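Local coordinates for protein nucleoside-diphosphate sugar epimerase (SulA family) (Corynebacterium glutamicum, PDB 3OH8) that is probably an NAD(P)-dependent epimerase acting on nucleoside-diphosphate sugars, with a Rossmann-type domain joined to a separate antiparallel-sheet domain, at residues T4-I9 with L104-V109; W90-N95 with G120-R125; N95-D100 with N501-R506; M15-H20 with S73-V78. One frame throughout, in Å; residues are numbered along the deposited sequence.

Contact 1 (T4-I9 with L104-V109)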
# COMPACT_ATOMS: atom_id res chain seq x y z
N THR A 4 18.51 -11.11 -14.94
CA THR A 4 18.15 -12.27 -14.11
C THR A 4 18.68 -12.04 -12.70
O THR A 4 19.86 -11.73 -12.52
CB THR A 4 18.72 -13.59 -14.67
OG1 THR A 4 18.32 -13.75 -16.03
CG2 THR A 4 18.20 -14.76 -13.86
N THR A 5 17.81 -12.18 -11.71
CA THR A 5 18.21 -11.93 -10.33
C THR A 5 17.30 -12.72 -9.39
O THR A 5 16.13 -12.97 -9.70
CB THR A 5 18.22 -10.41 -10.00
OG1 THR A 5 18.89 -10.19 -8.76
CG2 THR A 5 16.78 -9.82 -9.93
N SER A 6 17.84 -13.11 -8.24
CA SER A 6 17.12 -13.96 -7.30
C SER A 6 16.98 -13.32 -5.91
O SER A 6 17.82 -12.52 -5.50
CB SER A 6 17.83 -15.33 -7.16
OG SER A 6 17.80 -16.07 -8.37
N HIS A 7 15.93 -13.70 -5.19
CA HIS A 7 15.76 -13.25 -3.81
C HIS A 7 15.05 -14.30 -2.97
O HIS A 7 14.18 -15.02 -3.45
CB HIS A 7 15.02 -11.90 -3.74
CG HIS A 7 13.63 -11.94 -4.31
ND1 HIS A 7 12.50 -11.73 -3.55
CD2 HIS A 7 13.19 -12.13 -5.58
CE1 HIS A 7 11.43 -11.79 -4.32
NE2 HIS A 7 11.82 -12.04 -5.56
N PHE A 8 15.44 -14.39 -1.70
CA PHE A 8 14.90 -15.39 -0.80
C PHE A 8 13.72 -14.85 0.01
O PHE A 8 13.78 -13.75 0.55
CB PHE A 8 15.99 -15.84 0.17
CG PHE A 8 15.52 -16.82 1.21
CD1 PHE A 8 15.24 -18.13 0.85
CD2 PHE A 8 15.37 -16.43 2.53
CE1 PHE A 8 14.80 -19.05 1.80
CE2 PHE A 8 14.93 -17.33 3.49
CZ PHE A 8 14.64 -18.64 3.13
N ILE A 9 12.67 -15.65 0.12
CA ILE A 9 11.48 -15.29 0.89
C ILE A 9 11.33 -16.32 1.99
O ILE A 9 11.21 -17.51 1.70
CB ILE A 9 10.22 -15.34 0.01
CG1 ILE A 9 10.35 -14.38 -1.19
CG2 ILE A 9 8.97 -15.00 0.83
CD1 ILE A 9 10.37 -12.93 -0.81
N LEU A 104 12.99 -19.53 -2.91
CA LEU A 104 13.96 -18.74 -3.67
C LEU A 104 13.28 -18.39 -4.97
O LEU A 104 12.93 -19.27 -5.76
CB LEU A 104 15.23 -19.54 -3.96
CG LEU A 104 16.23 -18.78 -4.85
CD1 LEU A 104 16.75 -17.53 -4.15
CD2 LEU A 104 17.39 -19.68 -5.26
N ILE A 105 13.06 -17.09 -5.19
CA ILE A 105 12.42 -16.63 -6.41
C ILE A 105 13.48 -16.13 -7.37
O ILE A 105 14.35 -15.33 -7.00
CB ILE A 105 11.41 -15.48 -6.12
CG1 ILE A 105 10.26 -16.01 -5.25
CG2 ILE A 105 10.85 -14.93 -7.42
CD1 ILE A 105 9.28 -14.94 -4.76
N THR A 106 13.43 -16.62 -8.60
CA THR A 106 14.28 -16.05 -9.63
C THR A 106 13.42 -15.36 -10.67
O THR A 106 12.50 -15.97 -11.23
CB THR A 106 15.15 -17.12 -10.31
OG1 THR A 106 15.93 -17.80 -9.32
CG2 THR A 106 16.10 -16.45 -11.34
N ASP A 107 13.70 -14.09 -10.91
CA ASP A 107 13.05 -13.36 -11.98
C ASP A 107 14.02 -13.26 -13.14
O ASP A 107 15.18 -12.87 -12.96
CB ASP A 107 12.68 -11.95 -11.55
CG ASP A 107 11.60 -11.94 -10.49
OD1 ASP A 107 10.43 -12.21 -10.84
OD2 ASP A 107 11.94 -11.67 -9.33
N SER A 108 13.55 -13.61 -14.32
CA SER A 108 14.35 -13.46 -15.53
C SER A 108 13.51 -12.70 -16.55
O SER A 108 12.50 -13.20 -17.03
CB SER A 108 14.77 -14.83 -16.08
OG SER A 108 15.52 -14.68 -17.27
N VAL A 109 13.93 -11.48 -16.87
CA VAL A 109 13.22 -10.70 -17.87
C VAL A 109 14.07 -10.52 -19.12
O VAL A 109 15.22 -10.09 -19.06
CB VAL A 109 12.73 -9.34 -17.33
CG1 VAL A 109 13.87 -8.57 -16.70
CG2 VAL A 109 12.08 -8.53 -18.44
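S6 and T106 both turn the side-chain oxygen anti to the carbonyl carbon, with chi1 -65° and -56°. This brings the two hydroxyls together over a non-hydrogen-bonded pair of antiparallel strands, with S6 OG and T106 OG1 2.7 Å apart. Segments 4-9 and 104-109 lie on the first and last strands, in chain order, of the seven-stranded antiparallel sheet, where they are neighbours. Its strand order and the long helix 119-139 are consistent with a helix-grip fold, as in START and Bet v 1 domains. S6 OG also bonds to S498 OG on helix 488-511, so a small polar chain links sheet and helix. T4 OG1 and S108 OG repeat the hydroxyl pairing at 3.2 Å.

H7 departs from this pattern. Its CG sits between the backbone N and the carbonyl carbon, chi1 61°. The imidazole thus lies alongside I105, pointing the same way, and H7 NE2 comes within 3.5 Å of I105 CB. D107 OD2 stands at the edge of the ring near its plane, but 3.8 Å from H7 NE2. I9 CG1 meets I105 CD1 at 3.8 Å. H7, I9, I105 and D107 all touch helix 119-139 on this face, whereas T4, F8, T106 and S108 touch helix 488-511 on the other.

Two hydrogen-bonded pairs join the backbones, T5 with D107 and H7 with I105, each through two N-H to O bonds. T5 OG1 turns outside the pair to Q450. Near the far end, the L104 branch CD1 rests against the backbone oxygen H7 O at 3.7 Å.

Contact 2 (W90-N95 with G120-R125)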
# COMPACT_ATOMS: atom_id res chain seq x y z
N TRP A 90 8.65 -7.75 -24.24
CA TRP A 90 8.90 -7.99 -22.83
C TRP A 90 8.55 -9.44 -22.48
O TRP A 90 7.46 -9.92 -22.79
CB TRP A 90 8.05 -7.01 -22.01
CG TRP A 90 8.08 -7.20 -20.51
CD1 TRP A 90 7.27 -8.01 -19.77
CD2 TRP A 90 8.93 -6.53 -19.58
NE1 TRP A 90 7.57 -7.90 -18.44
CE2 TRP A 90 8.59 -6.99 -18.29
CE3 TRP A 90 9.95 -5.58 -19.70
CZ2 TRP A 90 9.23 -6.54 -17.14
CZ3 TRP A 90 10.59 -5.14 -18.56
CH2 TRP A 90 10.23 -5.62 -17.29
N ARG A 91 9.48 -10.14 -21.83
CA ARG A 91 9.20 -11.50 -21.39
C ARG A 91 9.74 -11.71 -19.97
O ARG A 91 10.94 -11.69 -19.75
CB ARG A 91 9.80 -12.51 -22.37
CG ARG A 91 9.14 -13.87 -22.35
CD ARG A 91 9.48 -14.67 -23.62
NE ARG A 91 8.82 -15.98 -23.63
CZ ARG A 91 9.35 -17.08 -23.10
NH1 ARG A 91 10.54 -17.03 -22.52
NH2 ARG A 91 8.68 -18.22 -23.15
N HIS A 92 8.83 -11.93 -19.02
CA HIS A 92 9.19 -11.97 -17.61
C HIS A 92 8.89 -13.35 -17.04
O HIS A 92 7.73 -13.73 -16.88
CB HIS A 92 8.40 -10.88 -16.86
CG HIS A 92 8.76 -10.75 -15.40
ND1 HIS A 92 9.55 -11.65 -14.74
CD2 HIS A 92 8.41 -9.80 -14.50
CE1 HIS A 92 9.68 -11.28 -13.47
NE2 HIS A 92 9.00 -10.16 -13.30
N VAL A 93 9.93 -14.12 -16.76
CA VAL A 93 9.76 -15.43 -16.15
C VAL A 93 9.90 -15.33 -14.62
O VAL A 93 10.86 -14.75 -14.11
CB VAL A 93 10.80 -16.45 -16.68
CG1 VAL A 93 10.62 -17.80 -15.98
CG2 VAL A 93 10.69 -16.61 -18.19
N HIS A 94 8.92 -15.88 -13.91
CA HIS A 94 8.91 -15.89 -12.44
C HIS A 94 9.09 -17.33 -12.00
O HIS A 94 8.19 -18.15 -12.19
CB HIS A 94 7.56 -15.40 -11.88
CG HIS A 94 7.07 -14.11 -12.44
ND1 HIS A 94 6.98 -12.95 -11.70
CD2 HIS A 94 6.58 -13.79 -13.67
CE1 HIS A 94 6.49 -11.98 -12.45
NE2 HIS A 94 6.24 -12.47 -13.65
N ASN A 95 10.23 -17.63 -11.40
CA ASN A 95 10.56 -19.01 -11.00
C ASN A 95 10.63 -19.14 -9.48
O ASN A 95 11.21 -18.30 -8.80
CB ASN A 95 11.90 -19.41 -11.61
CG ASN A 95 12.12 -20.91 -11.60
OD1 ASN A 95 12.87 -21.44 -10.77
ND2 ASN A 95 11.48 -21.60 -12.53
N GLY A 120 15.49 -0.79 -10.01
CA GLY A 120 14.51 -0.18 -9.13
C GLY A 120 13.22 -0.98 -9.06
O GLY A 120 12.72 -1.29 -7.98
N MSE A 121 12.67 -1.30 -10.23
CA MSE A 121 11.46 -2.10 -10.34
C MSE A 121 11.59 -3.38 -9.53
O MSE A 121 10.70 -3.73 -8.76
CB MSE A 121 11.21 -2.48 -11.80
CG MSE A 121 10.11 -3.55 -11.99
SE MSE A 121 9.71 -3.96 -13.73
CE MSE A 121 8.49 -5.24 -13.47
N PHE A 122 12.69 -4.10 -9.71
CA PHE A 122 12.82 -5.37 -9.03
C PHE A 122 13.11 -5.27 -7.55
O PHE A 122 12.64 -6.10 -6.77
CB PHE A 122 13.75 -6.32 -9.77
CG PHE A 122 13.05 -7.01 -10.89
CD1 PHE A 122 12.20 -8.08 -10.63
CD2 PHE A 122 13.11 -6.50 -12.18
CE1 PHE A 122 11.48 -8.68 -11.66
CE2 PHE A 122 12.40 -7.10 -13.21
CZ PHE A 122 11.59 -8.19 -12.95
N ALA A 123 13.84 -4.24 -7.14
CA ALA A 123 14.06 -4.02 -5.73
C ALA A 123 12.71 -3.80 -5.04
O ALA A 123 12.49 -4.29 -3.92
CB ALA A 123 14.98 -2.81 -5.51
N TYR A 124 11.80 -3.10 -5.71
CA TYR A 124 10.45 -2.87 -5.17
C TYR A 124 9.64 -4.17 -5.08
O TYR A 124 9.05 -4.47 -4.03
CB TYR A 124 9.66 -1.86 -6.03
CG TYR A 124 8.27 -1.62 -5.48
CD1 TYR A 124 8.06 -0.71 -4.43
CD2 TYR A 124 7.18 -2.34 -5.95
CE1 TYR A 124 6.80 -0.51 -3.90
CE2 TYR A 124 5.90 -2.14 -5.43
CZ TYR A 124 5.72 -1.22 -4.40
OH TYR A 124 4.46 -1.02 -3.87
N ARG A 125 9.61 -4.93 -6.17
CA ARG A 125 8.92 -6.21 -6.19
C ARG A 125 9.39 -7.11 -5.05
O ARG A 125 8.57 -7.73 -4.37
CB ARG A 125 9.10 -6.93 -7.53
CG ARG A 125 8.48 -6.24 -8.74
CD ARG A 125 8.66 -7.11 -10.01
NE ARG A 125 8.23 -8.49 -9.77
CZ ARG A 125 7.00 -8.94 -10.02
NH1 ARG A 125 6.08 -8.14 -10.55
NH2 ARG A 125 6.69 -10.20 -9.73
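Two histidines of strand 91-95 meet R125 of helix 120-125, yet no hydrogen bond crosses between the segments. This is sheet-to-helix packing in what appears to be a helix-grip fold: the long helix 119-139 lies over the sheet, and the side chains span the gap. H92 NE2 sits over one face of the R125 guanidinium, 3.9 Å above its plane and offset toward the rim. H94 crosses R125 at about a right angle and has NH2 at its ring edge, with H94 CE1 3.3 Å from R125 NH2. The ring and guanidinium planes are 62° apart. H94 NE2 hydrogen-bonds to D77 OD2, which fixes the ring's rotation. H94 NE2 also lies over the centre of the H92 ring.

With CG anti to the backbone N (chi1 -176°), the H92 side chain extends from the strand and brings NE2 to the edge of the F122 ring, 3.3 Å from F122 CZ. The two ring planes are at 70°. F122 and both histidines also touch D107 of strand 102-110. At the other end W90 and M121, a selenomethionine, make an oblique Met-aromatic contact. The extended M121 chain places its CE 4.0 Å from W90 CZ2.

Contact 3 (N95-D100 with N501-R506)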
# COMPACT_ATOMS: atom_id res chain seq x y z
N ASN A 95 10.23 -17.63 -11.40
CA ASN A 95 10.56 -19.01 -11.00
C ASN A 95 10.63 -19.14 -9.48
O ASN A 95 11.21 -18.30 -8.80
CB ASN A 95 11.90 -19.41 -11.61
CG ASN A 95 12.12 -20.91 -11.60
OD1 ASN A 95 12.87 -21.44 -10.77
ND2 ASN A 95 11.48 -21.60 -12.53
N PHE A 96 10.03 -20.21 -8.96
CA PHE A 96 9.95 -20.44 -7.52
C PHE A 96 10.55 -21.80 -7.16
O PHE A 96 10.02 -22.82 -7.59
CB PHE A 96 8.49 -20.45 -7.08
CG PHE A 96 7.74 -19.18 -7.38
CD1 PHE A 96 7.28 -18.91 -8.67
CD2 PHE A 96 7.45 -18.28 -6.37
CE1 PHE A 96 6.56 -17.76 -8.94
CE2 PHE A 96 6.74 -17.12 -6.63
CZ PHE A 96 6.30 -16.85 -7.92
N VAL A 97 11.61 -21.83 -6.37
CA VAL A 97 12.09 -23.13 -5.87
C VAL A 97 12.11 -23.20 -4.35
O VAL A 97 12.10 -22.17 -3.68
CB VAL A 97 13.48 -23.52 -6.42
CG1 VAL A 97 13.40 -23.75 -7.93
CG2 VAL A 97 14.52 -22.47 -6.08
N ASP A 98 12.12 -24.41 -3.81
CA ASP A 98 12.28 -24.61 -2.37
C ASP A 98 13.70 -24.26 -1.99
O ASP A 98 14.65 -24.54 -2.73
CB ASP A 98 11.96 -26.04 -1.97
CG ASP A 98 10.51 -26.38 -2.20
OD1 ASP A 98 9.64 -25.53 -1.89
OD2 ASP A 98 10.23 -27.49 -2.70
N GLN A 99 13.84 -23.60 -0.85
CA GLN A 99 15.14 -23.18 -0.36
C GLN A 99 15.13 -23.17 1.16
O GLN A 99 14.60 -22.24 1.78
CB GLN A 99 15.48 -21.79 -0.88
CG GLN A 99 16.88 -21.35 -0.50
CD GLN A 99 17.94 -22.25 -1.13
OE1 GLN A 99 17.90 -22.54 -2.31
NE2 GLN A 99 18.90 -22.70 -0.32
N ASP A 100 15.69 -24.22 1.76
CA ASP A 100 15.78 -24.32 3.21
C ASP A 100 14.45 -24.07 3.93
O ASP A 100 14.40 -23.38 4.94
CB ASP A 100 16.86 -23.36 3.72
CG ASP A 100 18.24 -23.68 3.13
OD1 ASP A 100 18.55 -24.88 2.99
OD2 ASP A 100 18.99 -22.74 2.80
N ASN A 501 24.24 -19.55 -7.92
CA ASN A 501 24.96 -18.43 -7.31
C ASN A 501 24.45 -18.15 -5.89
O ASN A 501 25.22 -17.96 -4.95
CB ASN A 501 24.85 -17.17 -8.18
CG ASN A 501 25.51 -15.96 -7.55
OD1 ASN A 501 26.74 -15.89 -7.44
ND2 ASN A 501 24.70 -14.98 -7.13
N PHE A 502 23.13 -18.12 -5.74
CA PHE A 502 22.54 -17.87 -4.43
C PHE A 502 22.98 -18.95 -3.46
O PHE A 502 23.38 -18.68 -2.32
CB PHE A 502 21.01 -17.85 -4.52
CG PHE A 502 20.35 -17.69 -3.18
CD1 PHE A 502 20.08 -16.42 -2.67
CD2 PHE A 502 20.04 -18.80 -2.40
CE1 PHE A 502 19.50 -16.27 -1.41
CE2 PHE A 502 19.45 -18.66 -1.14
CZ PHE A 502 19.18 -17.39 -0.65
N ARG A 503 22.89 -20.20 -3.91
CA ARG A 503 23.21 -21.32 -3.04
C ARG A 503 24.70 -21.38 -2.69
O ARG A 503 25.05 -21.72 -1.56
CB ARG A 503 22.72 -22.62 -3.65
CG ARG A 503 21.21 -22.73 -3.56
CD ARG A 503 20.66 -23.87 -4.38
NE ARG A 503 19.21 -23.96 -4.21
CZ ARG A 503 18.44 -24.82 -4.85
NH1 ARG A 503 18.97 -25.67 -5.73
NH2 ARG A 503 17.14 -24.83 -4.63
N ARG A 504 25.56 -21.03 -3.63
CA ARG A 504 26.99 -21.06 -3.37
C ARG A 504 27.33 -20.03 -2.28
O ARG A 504 28.09 -20.31 -1.35
CB ARG A 504 27.77 -20.79 -4.66
CG ARG A 504 29.22 -21.22 -4.65
CD ARG A 504 29.67 -21.56 -6.08
NE ARG A 504 29.14 -20.55 -6.97
CZ ARG A 504 28.54 -20.78 -8.14
NH1 ARG A 504 28.40 -22.01 -8.62
NH2 ARG A 504 28.09 -19.75 -8.83
N LYS A 505 26.74 -18.85 -2.39
CA LYS A 505 26.95 -17.80 -1.38
C LYS A 505 26.38 -18.18 -0.01
O LYS A 505 27.05 -18.01 1.01
CB LYS A 505 26.33 -16.48 -1.87
CG LYS A 505 26.30 -15.38 -0.83
CD LYS A 505 27.70 -14.84 -0.52
CE LYS A 505 27.61 -13.62 0.39
NZ LYS A 505 28.95 -13.01 0.64
N ARG A 506 25.17 -18.72 0.02
CA ARG A 506 24.57 -19.15 1.29
C ARG A 506 25.40 -20.25 1.95
O ARG A 506 25.62 -20.23 3.16
CB ARG A 506 23.13 -19.61 1.11
CG ARG A 506 22.53 -20.21 2.38
CD ARG A 506 21.04 -20.46 2.26
NE ARG A 506 20.28 -19.23 2.44
CZ ARG A 506 18.99 -19.19 2.78
NH1 ARG A 506 18.32 -20.31 2.98
NH2 ARG A 506 18.39 -18.03 2.93
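Q99 brings its CG obliquely to the F502 ring, 3.8 Å from F502 CE2, with the amide and ring planes 64° apart. The Q99 chain bends at chi2 (63°), which turns its amide to R503. R503 NE donates to a lone pair of Q99 OE1 at 2.7 Å, nearly straight (169°), and OE1 lies in the guanidinium plane. R503 NH2 adds two weak bonds, one to Q99 OE1 and one to the backbone oxygen D98 O. The other end of the amide is also used: Q99 NE2 donates to D100 OD2 at 3.1 Å from above the carboxylate plane. Both polar ends of this buried side chain are therefore satisfied.

D100 OD2 has a second donor in R506. It forms a salt bridge to R506 NH1 through its anti lone pair, with carboxylate and guanidinium almost coplanar. The modelled 2.5 Å between D100 OD2 and R506 NH1 is short enough that the exact length is doubtful. R506 also makes a cation-pi contact with F8.

The contact ties the end of strand 91-99 to the C-terminal helix 488-511. That helix runs nearly along the strand, on the sheet face opposite helix 119-139, and F502 packs there on F8 of strand 3-9 and L104 of strand 102-110.

Contact 4 (M15-H20 with S73-V78)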
# COMPACT_ATOMS: atom_id res chain seq x y z
N MSE A 15 2.87 -21.31 0.10
CA MSE A 15 2.27 -20.05 0.53
C MSE A 15 2.64 -18.92 -0.42
O MSE A 15 1.80 -18.09 -0.80
CB MSE A 15 2.72 -19.71 1.97
CG MSE A 15 2.35 -18.29 2.49
SE MSE A 15 2.89 -17.98 4.21
CE MSE A 15 2.34 -19.50 5.01
N VAL A 16 3.91 -18.86 -0.81
CA VAL A 16 4.37 -17.79 -1.69
C VAL A 16 3.70 -17.85 -3.05
O VAL A 16 3.20 -16.85 -3.57
CB VAL A 16 5.90 -17.82 -1.85
CG1 VAL A 16 6.36 -16.75 -2.83
CG2 VAL A 16 6.58 -17.64 -0.50
N TRP A 17 3.66 -19.05 -3.63
CA TRP A 17 2.98 -19.25 -4.91
C TRP A 17 1.52 -18.83 -4.79
O TRP A 17 0.99 -18.07 -5.62
CB TRP A 17 3.05 -20.72 -5.30
CG TRP A 17 2.23 -21.02 -6.51
CD1 TRP A 17 0.95 -21.49 -6.54
CD2 TRP A 17 2.63 -20.84 -7.87
NE1 TRP A 17 0.53 -21.62 -7.85
CE2 TRP A 17 1.55 -21.23 -8.68
CE3 TRP A 17 3.81 -20.38 -8.48
CZ2 TRP A 17 1.60 -21.18 -10.07
CZ3 TRP A 17 3.86 -20.34 -9.87
CH2 TRP A 17 2.76 -20.74 -10.65
N ASP A 18 0.88 -19.35 -3.75
CA ASP A 18 -0.52 -19.08 -3.50
C ASP A 18 -0.82 -17.59 -3.52
O ASP A 18 -1.81 -17.14 -4.09
CB ASP A 18 -0.87 -19.62 -2.12
CG ASP A 18 -2.18 -20.33 -2.10
OD1 ASP A 18 -2.15 -21.58 -2.19
OD2 ASP A 18 -3.23 -19.64 -2.00
N TRP A 19 0.05 -16.82 -2.87
CA TRP A 19 -0.12 -15.37 -2.77
C TRP A 19 -0.20 -14.71 -4.15
O TRP A 19 -1.00 -13.78 -4.38
CB TRP A 19 1.02 -14.79 -1.93
CG TRP A 19 0.94 -13.30 -1.64
CD1 TRP A 19 0.46 -12.70 -0.51
CD2 TRP A 19 1.39 -12.25 -2.51
NE1 TRP A 19 0.58 -11.33 -0.62
CE2 TRP A 19 1.14 -11.03 -1.83
CE3 TRP A 19 1.96 -12.22 -3.78
CZ2 TRP A 19 1.46 -9.80 -2.40
CZ3 TRP A 19 2.27 -11.00 -4.35
CH2 TRP A 19 2.02 -9.80 -3.66
N HIS A 20 0.63 -15.19 -5.08
CA HIS A 20 0.67 -14.65 -6.44
C HIS A 20 -0.57 -15.00 -7.27
O HIS A 20 -0.89 -14.30 -8.24
CB HIS A 20 1.92 -15.16 -7.19
CG HIS A 20 3.20 -14.54 -6.72
ND1 HIS A 20 3.85 -14.95 -5.57
CD2 HIS A 20 3.96 -13.55 -7.25
CE1 HIS A 20 4.95 -14.23 -5.41
NE2 HIS A 20 5.03 -13.36 -6.41
N SER A 73 5.50 -23.56 -9.61
CA SER A 73 6.94 -23.34 -9.81
C SER A 73 7.29 -22.19 -10.74
O SER A 73 8.37 -21.61 -10.63
CB SER A 73 7.63 -24.62 -10.36
OG SER A 73 7.50 -25.69 -9.45
N ARG A 74 6.41 -21.92 -11.70
CA ARG A 74 6.74 -20.93 -12.70
C ARG A 74 5.52 -20.35 -13.39
O ARG A 74 4.58 -21.07 -13.70
CB ARG A 74 7.68 -21.53 -13.76
CG ARG A 74 8.11 -20.53 -14.82
CD ARG A 74 9.09 -21.17 -15.81
NE ARG A 74 10.38 -21.45 -15.20
CZ ARG A 74 11.43 -21.92 -15.87
NH1 ARG A 74 11.33 -22.14 -17.17
NH2 ARG A 74 12.57 -22.16 -15.25
N PHE A 75 5.54 -19.03 -13.60
CA PHE A 75 4.62 -18.42 -14.57
C PHE A 75 5.36 -17.35 -15.34
O PHE A 75 6.42 -16.91 -14.92
CB PHE A 75 3.32 -17.91 -13.92
CG PHE A 75 3.49 -16.68 -13.07
CD1 PHE A 75 3.75 -16.79 -11.71
CD2 PHE A 75 3.35 -15.41 -13.62
CE1 PHE A 75 3.88 -15.65 -10.92
CE2 PHE A 75 3.49 -14.27 -12.84
CZ PHE A 75 3.75 -14.38 -11.48
N THR A 76 4.85 -16.97 -16.50
CA THR A 76 5.60 -16.08 -17.39
C THR A 76 4.70 -14.98 -17.95
O THR A 76 3.59 -15.26 -18.40
CB THR A 76 6.23 -16.88 -18.57
OG1 THR A 76 7.16 -17.85 -18.06
CG2 THR A 76 6.98 -15.95 -19.51
N ASP A 77 5.16 -13.73 -17.90
CA ASP A 77 4.41 -12.60 -18.48
C ASP A 77 5.01 -12.25 -19.83
O ASP A 77 6.23 -12.16 -19.95
CB ASP A 77 4.48 -11.33 -17.60
CG ASP A 77 4.05 -11.57 -16.18
OD1 ASP A 77 3.04 -12.25 -15.95
OD2 ASP A 77 4.73 -11.04 -15.27
N VAL A 78 4.18 -12.01 -20.84
CA VAL A 78 4.71 -11.62 -22.14
C VAL A 78 3.92 -10.48 -22.77
O VAL A 78 2.71 -10.38 -22.58
CB VAL A 78 4.76 -12.82 -23.13
CG1 VAL A 78 5.59 -13.96 -22.54
CG2 VAL A 78 3.37 -13.30 -23.49
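W17 lays its six-membered ring over the backbone where strand 74-78 begins. S73 and R74 form a classic beta bulge there, and helix 13-21 packs over it, in a sheet consistent with a helix-grip fold. W17 has CG anti to the backbone N (chi1 173°), which carries the indole off the helix toward the strand. S73 N stands over one face of the ring, offset toward the rim, and is 3.6 Å from W17 CZ3. R74 N approaches the same carbon obliquely, 3.5 Å from W17 CZ3, and R74 C lies at the ring edge. W17 thus meets both the peptide backbone at S73-R74 and the F75 ring.

F75 holds CG between its backbone N and carbonyl carbon (chi1 72°). Its side chain sets out toward the helix, and the ring presents its edge to both W17 and H20. F75 CD1 is 4.0 Å from W17 CZ3, and H20 CD2 is 4.2 Å from F75 CE1. F75 also stacks on H94 of the next strand. F96 meets both W17 and H20 edge-to-face, so the aromatic cluster continues into strand 91-99. R74 turns away from the helix and forms a salt bridge with E492.

Within the helix, W19 CE3 covers the centre of one H20 face. The rotation of that ring is fixed by H20 ND1, which donates to the backbone oxygen V16 O at 2.8 Å, nearly straight (168°).

How the contacts relate
From the N terminus, strand 3-9 leads into helix 13-21. Contact 4 closes first, joining that helix to strand 74-78. Contact 1 closes a wider loop around it by pairing strand 3-9 with strand 102-110. Contact 2 opens on strand 91-99, inside that loop, and ends on helix 119-139, beyond it, so the two cross. Contact 3 also starts on strand 91-99 and crosses contacts 1 and 2, reaching past the Rossmann-type region to helix 488-511. Contact 4 is complete before contacts 2 and 3 begin. Strands 74-78, 91-99, 102-110 and 3-9 lie side by side, so all four contacts share one sheet with helices on both faces.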